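PDB 6ABW: citrate synthase from Metallosphaera sedula, which probably catalyses the condensation of acetyl-CoA with oxaloacetate and water to give citrate and CoA, a step of the tricarboxylic acid cycle. Local coordinates for residues 106-111 with 140-145; 216-221 with 352-357; 223-228 with 341-346. All blocks are in the same frame, centred on the assembly; numbering follows the deposited sequence.

Interaction 1 of 3, residues 106-111 with 140-145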
loop_
_atom_site.group_PDB
_atom_site.type_symbol
_atom_site.label_atom_id
_atom_site.label_comp_id
_atom_site.label_asym_id
_atom_site.label_seq_id
_atom_site.Cartn_x
_atom_site.Cartn_y
_atom_site.Cartn_z
ATOM N N GLY A 106 -1.860 -0.289 11.558
ATOM C CA GLY A 106 -1.963 1.049 10.989
ATOM C C GLY A 106 -0.805 1.950 11.421
ATOM O O GLY A 106 -0.247 2.727 10.628
ATOM N N MET A 107 -0.435 1.852 12.686
ATOM C CA MET A 107 0.730 2.569 13.149
ATOM C C MET A 107 2.010 2.082 12.445
ATOM O O MET A 107 2.877 2.870 12.054
ATOM C CB MET A 107 0.827 2.413 14.665
ATOM C CG MET A 107 -0.376 2.977 15.371
ATOM S SD MET A 107 -0.321 2.755 17.179
ATOM C CE MET A 107 1.066 3.686 17.530
ATOM N N MET A 108 2.155 0.770 12.277
ATOM C CA MET A 108 3.242 0.239 11.490
ATOM C C MET A 108 3.232 0.771 10.060
ATOM O O MET A 108 4.273 1.057 9.512
ATOM C CB MET A 108 3.209 -1.300 11.439
ATOM C CG MET A 108 3.378 -2.028 12.730
ATOM S SD MET A 108 3.433 -3.837 12.400
ATOM C CE MET A 108 4.715 -4.086 11.348
ATOM N N GLU A 109 2.083 0.803 9.409
ATOM C CA GLU A 109 1.916 1.276 8.065
ATOM C C GLU A 109 2.457 2.718 7.955
ATOM O O GLU A 109 3.227 3.046 6.999
ATOM C CB GLU A 109 0.428 1.180 7.668
ATOM C CG GLU A 109 0.067 1.567 6.271
ATOM C CD GLU A 109 -1.400 1.955 6.118
ATOM O OE1 GLU A 109 -1.857 2.907 6.799
ATOM O OE2 GLU A 109 -2.094 1.424 5.267
ATOM N N THR A 110 2.156 3.546 8.944
ATOM C CA THR A 110 2.551 4.928 8.932
ATOM C C THR A 110 4.067 5.048 9.096
ATOM O O THR A 110 4.746 5.757 8.362
ATOM C CB THR A 110 1.791 5.707 9.995
ATOM O OG1 THR A 110 0.389 5.557 9.770
ATOM C CG2 THR A 110 2.123 7.187 9.926
ATOM N N ALA A 111 4.604 4.304 10.051
ATOM C CA ALA A 111 6.042 4.259 10.258
ATOM C C ALA A 111 6.821 3.740 9.071
ATOM O O ALA A 111 7.790 4.326 8.666
ATOM C CB ALA A 111 6.352 3.494 11.518
ATOM N N SER A 140 11.733 -4.467 13.598
ATOM C CA SER A 140 11.888 -4.673 15.047
ATOM C C SER A 140 11.738 -3.361 15.820
ATOM O O SER A 140 10.947 -3.261 16.790
ATOM C CB SER A 140 13.264 -5.349 15.318
ATOM O OG SER A 140 13.434 -5.521 16.687
ATOM N N THR A 141 12.452 -2.337 15.378
ATOM C CA THR A 141 12.350 -1.032 16.013
ATOM C C THR A 141 10.946 -0.455 16.008
ATOM O O THR A 141 10.451 0.027 17.012
ATOM C CB THR A 141 13.309 -0.096 15.315
ATOM O OG1 THR A 141 14.646 -0.652 15.391
ATOM C CG2 THR A 141 13.312 1.295 15.975
ATOM N N VAL A 142 10.297 -0.547 14.849
ATOM C CA VAL A 142 8.913 -0.096 14.695
ATOM C C VAL A 142 7.938 -0.836 15.570
ATOM O O VAL A 142 7.180 -0.199 16.306
ATOM C CB VAL A 142 8.494 -0.169 13.220
ATOM C CG1 VAL A 142 6.994 0.052 13.061
ATOM C CG2 VAL A 142 9.312 0.898 12.459
ATOM N N VAL A 143 7.996 -2.169 15.606
ATOM C CA VAL A 143 6.998 -2.910 16.354
ATOM C C VAL A 143 7.150 -2.699 17.881
ATOM O O VAL A 143 6.175 -2.461 18.605
ATOM C CB VAL A 143 6.996 -4.384 15.942
ATOM C CG1 VAL A 143 6.019 -5.134 16.802
ATOM C CG2 VAL A 143 6.561 -4.530 14.484
ATOM N N ALA A 144 8.393 -2.623 18.334
ATOM C CA ALA A 144 8.680 -2.417 19.739
ATOM C C ALA A 144 8.123 -1.039 20.173
ATOM O O ALA A 144 7.508 -0.916 21.234
ATOM C CB ALA A 144 10.205 -2.511 19.965
ATOM N N ASN A 145 8.269 -0.044 19.316
ATOM C CA ASN A 145 7.829 1.317 19.598
ATOM C C ASN A 145 6.333 1.540 19.471
ATOM O O ASN A 145 5.748 2.340 20.161
ATOM C CB ASN A 145 8.705 2.316 18.881
ATOM C CG ASN A 145 10.046 2.447 19.606
ATOM O OD1 ASN A 145 10.083 2.906 20.751
ATOM N ND2 ASN A 145 11.092 1.845 19.026
#

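Interaction 2 of 3, residues 216-221 with 352-357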
loop_
_atom_site.group_PDB
_atom_site.type_symbol
_atom_site.label_atom_id
_atom_site.label_comp_id
_atom_site.label_asym_id
_atom_site.label_seq_id
_atom_site.Cartn_x
_atom_site.Cartn_y
_atom_site.Cartn_z
ATOM N N SER A 216 8.105 0.680 0.541
ATOM C CA SER A 216 6.760 0.954 0.029
ATOM C C SER A 216 6.044 -0.353 -0.327
ATOM O O SER A 216 4.838 -0.401 -0.173
ATOM C CB SER A 216 6.743 1.935 -1.140
ATOM O OG SER A 216 6.748 3.246 -0.568
ATOM N N CYS A 217 6.789 -1.373 -0.761
ATOM C CA CYS A 217 6.207 -2.705 -0.909
ATOM C C CYS A 217 5.639 -3.211 0.421
ATOM O O CYS A 217 4.510 -3.697 0.455
ATOM C CB CYS A 217 7.199 -3.686 -1.538
ATOM S SG CYS A 217 7.732 -3.183 -3.189
ATOM N N VAL A 218 6.399 -3.071 1.504
ATOM C CA VAL A 218 5.892 -3.408 2.836
ATOM C C VAL A 218 4.715 -2.509 3.259
ATOM O O VAL A 218 3.781 -2.992 3.890
ATOM C CB VAL A 218 7.037 -3.465 3.884
ATOM C CG1 VAL A 218 6.507 -3.711 5.263
ATOM C CG2 VAL A 218 7.958 -4.576 3.460
ATOM N N VAL A 219 4.727 -1.228 2.952
ATOM C CA VAL A 219 3.581 -0.344 3.239
ATOM C C VAL A 219 2.301 -0.920 2.621
ATOM O O VAL A 219 1.258 -1.019 3.310
ATOM C CB VAL A 219 3.804 1.101 2.752
ATOM C CG1 VAL A 219 2.564 1.955 2.808
ATOM C CG2 VAL A 219 4.877 1.689 3.570
ATOM N N ALA A 220 2.387 -1.321 1.361
ATOM C CA ALA A 220 1.210 -1.874 0.715
ATOM C C ALA A 220 0.731 -3.210 1.367
ATOM O O ALA A 220 -0.472 -3.466 1.537
ATOM C CB ALA A 220 1.484 -2.094 -0.746
ATOM N N ALA A 221 1.686 -4.043 1.717
ATOM C CA ALA A 221 1.390 -5.254 2.450
ATOM C C ALA A 221 0.672 -5.011 3.733
ATOM O O ALA A 221 -0.366 -5.658 4.030
ATOM C CB ALA A 221 2.653 -6.092 2.652
ATOM N N LEU A 352 9.932 -10.783 6.418
ATOM C CA LEU A 352 10.916 -11.555 5.751
ATOM C C LEU A 352 10.368 -12.153 4.504
ATOM O O LEU A 352 10.996 -11.989 3.463
ATOM C CB LEU A 352 11.473 -12.639 6.639
ATOM C CG LEU A 352 12.518 -13.549 6.006
ATOM C CD1 LEU A 352 13.682 -12.718 5.480
ATOM C CD2 LEU A 352 13.066 -14.606 7.012
ATOM N N GLY A 353 9.212 -12.802 4.580
ATOM C CA GLY A 353 8.554 -13.349 3.389
ATOM C C GLY A 353 8.151 -12.300 2.362
ATOM O O GLY A 353 8.384 -12.491 1.168
ATOM N N TRP A 354 7.638 -11.148 2.810
ATOM C CA TRP A 354 7.316 -10.064 1.871
ATOM C C TRP A 354 8.526 -9.565 1.069
ATOM O O TRP A 354 8.480 -9.511 -0.142
ATOM C CB TRP A 354 6.655 -8.884 2.612
ATOM C CG TRP A 354 5.296 -9.162 3.180
ATOM C CD1 TRP A 354 4.356 -10.026 2.714
ATOM C CD2 TRP A 354 4.709 -8.509 4.320
ATOM N NE1 TRP A 354 3.235 -9.956 3.499
ATOM C CE2 TRP A 354 3.416 -9.007 4.471
ATOM C CE3 TRP A 354 5.150 -7.517 5.185
ATOM C CZ2 TRP A 354 2.615 -8.649 5.514
ATOM C CZ3 TRP A 354 4.334 -7.141 6.205
ATOM C CH2 TRP A 354 3.084 -7.682 6.359
ATOM N N THR A 355 9.609 -9.295 1.747
ATOM C CA THR A 355 10.794 -8.771 1.109
ATOM C C THR A 355 11.399 -9.865 0.194
ATOM O O THR A 355 11.796 -9.594 -0.975
ATOM C CB THR A 355 11.843 -8.295 2.068
ATOM O OG1 THR A 355 12.256 -9.324 2.995
ATOM C CG2 THR A 355 11.461 -7.043 2.809
ATOM N N ALA A 356 11.401 -11.121 0.673
ATOM C CA ALA A 356 11.987 -12.166 -0.152
ATOM C C ALA A 356 11.172 -12.444 -1.408
ATOM O O ALA A 356 11.756 -12.683 -2.526
ATOM C CB ALA A 356 12.168 -13.462 0.660
ATOM N N HIS A 357 9.849 -12.385 -1.310
ATOM C CA HIS A 357 8.986 -12.548 -2.495
ATOM C C HIS A 357 9.139 -11.420 -3.507
ATOM O O HIS A 357 9.137 -11.661 -4.706
ATOM C CB HIS A 357 7.517 -12.684 -2.141
ATOM C CG HIS A 357 7.109 -14.062 -1.758
ATOM N ND1 HIS A 357 6.794 -15.010 -2.698
ATOM C CD2 HIS A 357 6.876 -14.641 -0.550
ATOM C CE1 HIS A 357 6.507 -16.159 -2.088
ATOM N NE2 HIS A 357 6.533 -15.954 -0.783
#

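Interaction 3 of 3, residues 223-228 with 341-346. With ACO (acetyl coenzyme *a), chain D.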
loop_
_atom_site.group_PDB
_atom_site.type_symbol
_atom_site.label_atom_id
_atom_site.label_comp_id
_atom_site.label_asym_id
_atom_site.label_seq_id
_atom_site.Cartn_x
_atom_site.Cartn_y
_atom_site.Cartn_z
ATOM N N ALA A 223 -1.046 -2.241 4.524
ATOM C CA ALA A 223 -2.361 -1.709 4.159
ATOM C C ALA A 223 -3.370 -2.834 3.946
ATOM O O ALA A 223 -4.496 -2.776 4.434
ATOM C CB ALA A 223 -2.290 -0.844 2.886
ATOM N N ALA A 224 -2.980 -3.874 3.237
ATOM C CA ALA A 224 -3.846 -5.024 3.055
ATOM C C ALA A 224 -4.065 -5.864 4.337
ATOM O O ALA A 224 -5.200 -6.281 4.647
ATOM C CB ALA A 224 -3.273 -5.925 1.956
ATOM N N LEU A 225 -3.029 -6.009 5.151
ATOM C CA LEU A 225 -3.088 -6.752 6.408
ATOM C C LEU A 225 -4.021 -6.064 7.414
ATOM O O LEU A 225 -4.578 -6.714 8.286
ATOM C CB LEU A 225 -1.653 -6.841 6.950
ATOM C CG LEU A 225 -1.549 -7.689 8.225
ATOM C CD1 LEU A 225 -2.007 -9.138 8.026
ATOM C CD2 LEU A 225 -0.153 -7.689 8.777
ATOM N N LYS A 226 -4.209 -4.747 7.310
ATOM C CA LYS A 226 -5.067 -4.060 8.205
ATOM C C LYS A 226 -6.544 -4.522 8.042
ATOM O O LYS A 226 -7.322 -4.416 9.022
ATOM C CB LYS A 226 -4.947 -2.541 8.013
ATOM C CG LYS A 226 -5.423 -1.762 9.174
ATOM C CD LYS A 226 -5.211 -0.273 8.852
ATOM C CE LYS A 226 -6.157 0.545 9.671
ATOM N NZ LYS A 226 -6.102 1.952 9.249
ATOM N N GLY A 227 -6.918 -5.055 6.863
ATOM C CA GLY A 227 -8.272 -5.430 6.570
ATOM C C GLY A 227 -8.713 -6.655 7.375
ATOM O O GLY A 227 -7.967 -7.644 7.475
ATOM N N PRO A 228 -9.978 -6.633 7.881
ATOM C CA PRO A 228 -10.365 -7.722 8.794
ATOM C C PRO A 228 -10.646 -9.046 8.120
ATOM O O PRO A 228 -10.846 -10.076 8.807
ATOM C CB PRO A 228 -11.580 -7.122 9.507
ATOM C CG PRO A 228 -12.194 -6.156 8.480
ATOM C CD PRO A 228 -10.970 -5.565 7.815
ATOM N N MET A 341 -1.435 -6.437 19.867
ATOM C CA MET A 341 -0.194 -6.521 19.151
ATOM C C MET A 341 -0.125 -7.771 18.297
ATOM O O MET A 341 0.856 -7.871 17.566
ATOM C CB MET A 341 1.034 -6.550 20.088
ATOM C CG MET A 341 1.326 -5.223 20.802
ATOM S SD MET A 341 1.571 -3.833 19.717
ATOM C CE MET A 341 3.041 -4.299 18.842
ATOM N N PHE A 342 -1.064 -8.735 18.356
ATOM C CA PHE A 342 -0.740 -10.014 17.746
ATOM C C PHE A 342 -0.516 -10.009 16.207
ATOM O O PHE A 342 0.411 -10.638 15.707
ATOM C CB PHE A 342 -1.764 -11.071 18.116
ATOM C CG PHE A 342 -1.859 -11.439 19.589
ATOM C CD1 PHE A 342 -0.953 -11.034 20.510
ATOM C CD2 PHE A 342 -2.899 -12.286 19.975
ATOM C CE1 PHE A 342 -1.121 -11.422 21.858
ATOM C CE2 PHE A 342 -3.076 -12.696 21.272
ATOM C CZ PHE A 342 -2.165 -12.256 22.230
ATOM N N THR A 343 -1.356 -9.277 15.487
ATOM C CA THR A 343 -1.185 -9.187 14.056
ATOM C C THR A 343 0.108 -8.408 13.693
ATOM O O THR A 343 0.705 -8.687 12.666
ATOM C CB THR A 343 -2.454 -8.649 13.365
ATOM O OG1 THR A 343 -3.473 -9.662 13.541
ATOM C CG2 THR A 343 -2.235 -8.468 11.864
ATOM N N SER A 344 0.490 -7.404 14.500
ATOM C CA SER A 344 1.752 -6.688 14.316
ATOM C C SER A 344 2.963 -7.605 14.493
ATOM O O SER A 344 3.982 -7.455 13.783
ATOM C CB SER A 344 1.846 -5.462 15.263
ATOM O OG SER A 344 0.928 -4.495 14.842
ATOM N N LEU A 345 2.848 -8.590 15.396
ATOM C CA LEU A 345 3.905 -9.583 15.622
ATOM C C LEU A 345 4.007 -10.546 14.464
ATOM O O LEU A 345 5.099 -10.902 14.028
ATOM C CB LEU A 345 3.745 -10.317 16.957
ATOM C CG LEU A 345 3.858 -9.392 18.152
ATOM C CD1 LEU A 345 3.170 -10.036 19.369
ATOM C CD2 LEU A 345 5.344 -9.141 18.406
ATOM N N PHE A 346 2.861 -10.949 13.933
ATOM C CA PHE A 346 2.807 -11.633 12.659
ATOM C C PHE A 346 3.556 -10.823 11.586
ATOM O O PHE A 346 4.393 -11.378 10.817
ATOM C CB PHE A 346 1.324 -11.906 12.230
ATOM C CG PHE A 346 1.155 -12.324 10.803
ATOM C CD1 PHE A 346 1.206 -13.679 10.453
ATOM C CD2 PHE A 346 0.996 -11.402 9.819
ATOM C CE1 PHE A 346 1.052 -14.066 9.131
ATOM C CE2 PHE A 346 0.895 -11.769 8.477
ATOM C CZ PHE A 346 0.950 -13.101 8.130
HETATM N N1A ACO D . -14.870 -24.866 13.034
HETATM C C2A ACO D . -15.938 -25.734 12.902
HETATM N N3A ACO D . -16.298 -26.308 11.693
HETATM C C4A ACO D . -15.566 -26.005 10.595
HETATM C C5A ACO D . -14.403 -25.092 10.677
HETATM C C6A ACO D . -14.091 -24.541 11.993
HETATM N N6A ACO D . -13.061 -23.675 12.090
HETATM N N7A ACO D . -13.892 -24.959 9.430
HETATM C C8A ACO D . -14.644 -25.720 8.598
HETATM N N9A ACO D . -15.633 -26.323 9.294
HETATM C C1B ACO D . -16.651 -27.272 8.756
HETATM C C2B ACO D . -17.471 -26.723 7.577
HETATM O O2B ACO D . -18.598 -25.938 7.968
HETATM C C3B ACO D . -17.886 -28.016 6.930
HETATM O O3B ACO D . -19.039 -28.480 7.653
HETATM P P3B ACO D . -20.219 -29.417 7.021
HETATM O O7A ACO D . -21.443 -29.097 7.860
HETATM O O8A ACO D . -19.713 -30.845 7.202
HETATM O O9A ACO D . -20.327 -28.934 5.579
HETATM C C4B ACO D . -16.688 -28.954 7.128
HETATM O O4B ACO D . -15.977 -28.472 8.278
HETATM C C5B ACO D . -15.704 -28.970 5.985
HETATM O O5B ACO D . -15.252 -27.639 5.729
HETATM P P1A ACO D . -14.080 -27.396 4.644
HETATM O O1A ACO D . -14.780 -27.393 3.305
HETATM O O2A ACO D . -12.928 -28.360 4.962
HETATM O O3A ACO D . -13.466 -25.918 4.898
HETATM P P2A ACO D . -14.216 -24.525 4.554
HETATM O O4A ACO D . -13.753 -23.971 3.232
HETATM O O5A ACO D . -15.657 -24.585 4.971
HETATM O O6A ACO D . -13.381 -23.616 5.596
HETATM C CBP ACO D . -11.476 -22.330 6.219
HETATM C CCP ACO D . -11.953 -23.658 5.695
HETATM C CDP ACO D . -10.082 -22.161 6.782
HETATM C CEP ACO D . -12.245 -21.083 5.758
HETATM C CAP ACO D . -12.217 -22.470 7.648
HETATM O OAP ACO D . -11.922 -23.669 8.389
HETATM C C9P ACO D . -12.036 -21.332 8.658
HETATM O O9P ACO D . -12.803 -20.378 8.583
HETATM N N8P ACO D . -11.030 -21.421 9.566
HETATM C C7P ACO D . -10.608 -20.283 10.351
HETATM C C6P ACO D . -11.570 -19.820 11.420
HETATM C C5P ACO D . -10.936 -18.546 11.968
HETATM O O5P ACO D . -10.172 -18.603 12.929
HETATM N N4P ACO D . -11.268 -17.369 11.392
HETATM C C3P ACO D . -10.807 -16.069 11.897
HETATM C C2P ACO D . -9.938 -15.466 10.814
HETATM S S1P ACO D . -10.803 -14.121 10.081
HETATM C C ACO D . -9.615 -13.032 10.451
HETATM O O ACO D . -9.591 -12.607 11.591
HETATM C CH3 ACO D . -8.630 -12.691 9.372
#

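Interaction 1 of 3, residues 106-111 with 140-145
Met108 and Ala111 of helix 104-119 pack against Val142 and Val143 of helix 128-151, a helix pair in the predominantly helical core of the citrate synthase fold. The short segments run roughly antiparallel, at 138° between their directions with the axes 9.9 Å apart, and illustrate how small and branched side chains together let two helices settle against each other without any polar link.

The contact across the pair is purely apolar and falls into two parts. In the first, Val142 points at the partner helix and its CG1 drops between Met108 and Ala111, lying 3.8 Å from Ala111 CB and 4.1 Å from Met108 CA; because the methionine offers backbone as well as side chain here, the valine methyl sits close in on the helix surface. Val142 CG2 also leans on the alanine methyl. In the second part the longer thioether does the work. The chain of Met108 is extended as far as SD and then bends (chi3 58°), which brings CE to 3.7 Å from Val143 CG2, with SD almost as near. Ser344 and Ala347 of helix 342-365 also touch Met108.

Several polar side chains bond within their own helix or to outside partners. Glu109, turned away from 140-145, uses OE2 to bond Ser216 OG of the second subunit, so the other side of helix 104-119 faces the dimer interface. Asn145 ND2 bonds Thr141 O one turn back, at 2.8 Å, and also reaches Ala156 O. The hydroxyl of Thr110 likewise turns back on its own helix: its OG1 donates to Gly106 O at 3.0 Å, from the opposite face of that carbonyl to the backbone Thr110 N.

Interaction 2 of 3, residues 216-221 with 352-357
The indole of Trp354 lies under the methyl group of Ala221, and following it outward from the backbone explains most of this contact. CB leaves helix 342-365 pointing at segment 216-221, and the first torsion (chi1 -67°) places CG beside the backbone N. From CG onward the ring runs beneath Ala221: CG is 4.1 Å from Ala221 CB, while the two fusion atoms come nearer, with Trp354 CE2 3.5 Å from the same methyl. On the pyrrole side NE1 makes a weak hydrogen bond to Ser200 OG, so the one polar atom of the ring has a partner on helix 199-208.

The ring joins two helices of the citrate synthase fold, 214-225 and 342-365, whose segment axes pass 10.0 Å apart at 126°. The alanine methyl is the group over the ring face; its CB stands 3.6 Å from the centroid of the six-membered ring and only 14° off the normal, a clear CH-pi contact.

Further along the benzo ring, CE3 meets a second partner, Val218 CG1, at 4.0 Å, and CZ3 is nearly as close to that methyl. Here the valine and the indole cross at about a right angle. CZ2 and, at the tip, CH2 also lie under the alanine, with Trp354 CH2 4.1 Å from Ala221 CB. The other valine branch goes elsewhere: Val218 CG2 faces Thr355 CG2 at 4.3 Å.

Interaction 3 of 3, residues 223-228 with 341-346
Helix 214-225 runs on through a short loop to Pro228 of the acetyl-CoA pocket, and just before the chain reaches the ligand Leu225 packs on Thr343 and Phe346 at the start of helix 342-365. The packing lies three residues ahead of Pro228, where the loop after the helix meets the ligand.

Leu225 and Thr343 reach toward each other tip to tip. The leucine holds CG anti to its backbone N (chi1 -176°), which carries the branched end outward, and Thr343 CG2 sits over one face of the fork formed by CG and its two methyls: it lies 3.8 Å from Leu225 CG and about as far from either terminal methyl. The other branch of the threonine is polar, and its OG1 bonds to Glu235 OE1 and Gly232 N and to a glycerol molecule probably from the crystallisation liquor.

Phe346, one turn on from Thr343, adds its ring at a slant to the leucine, with CE2 3.9 Å from Leu225 CD1. Tyr192 meets this ring edge-to-face. The phenyl side chain is about 6 Å from that of Asp325, a predicted active-site residue.

Beyond Leu225, Lys226 turns away and its NZ forms a salt bridge with Asp213 of the second subunit. Two residues later the backbone meets the ligand itself: Pro228 O lies 3.5 Å from the acetyl methyl, CH3, of the bound acetyl-CoA.

Interactions 2 and 3 are successive contacts of the same two helices, 214-225 and 342-365, and they meet where Trp354 CH2 lies 4.0 Å from Leu225 CD2. Interaction 1 brings helix 104-119 alongside both: Met108 SD is 3.6 Å from Ser344 OG, and Glu109 O touches Val219 CG2 at 4.0 Å. Their centres lie 11 to 14 Å apart. Distance from the chemistry differs sharply, since interaction 3 includes Pro228 of the acetyl-CoA pocket, whereas the side chain of Trp354 is about 13 Å from the ligand and interaction 1 is packing remote from the pocket. All three contacts also have residues that touch the second subunit.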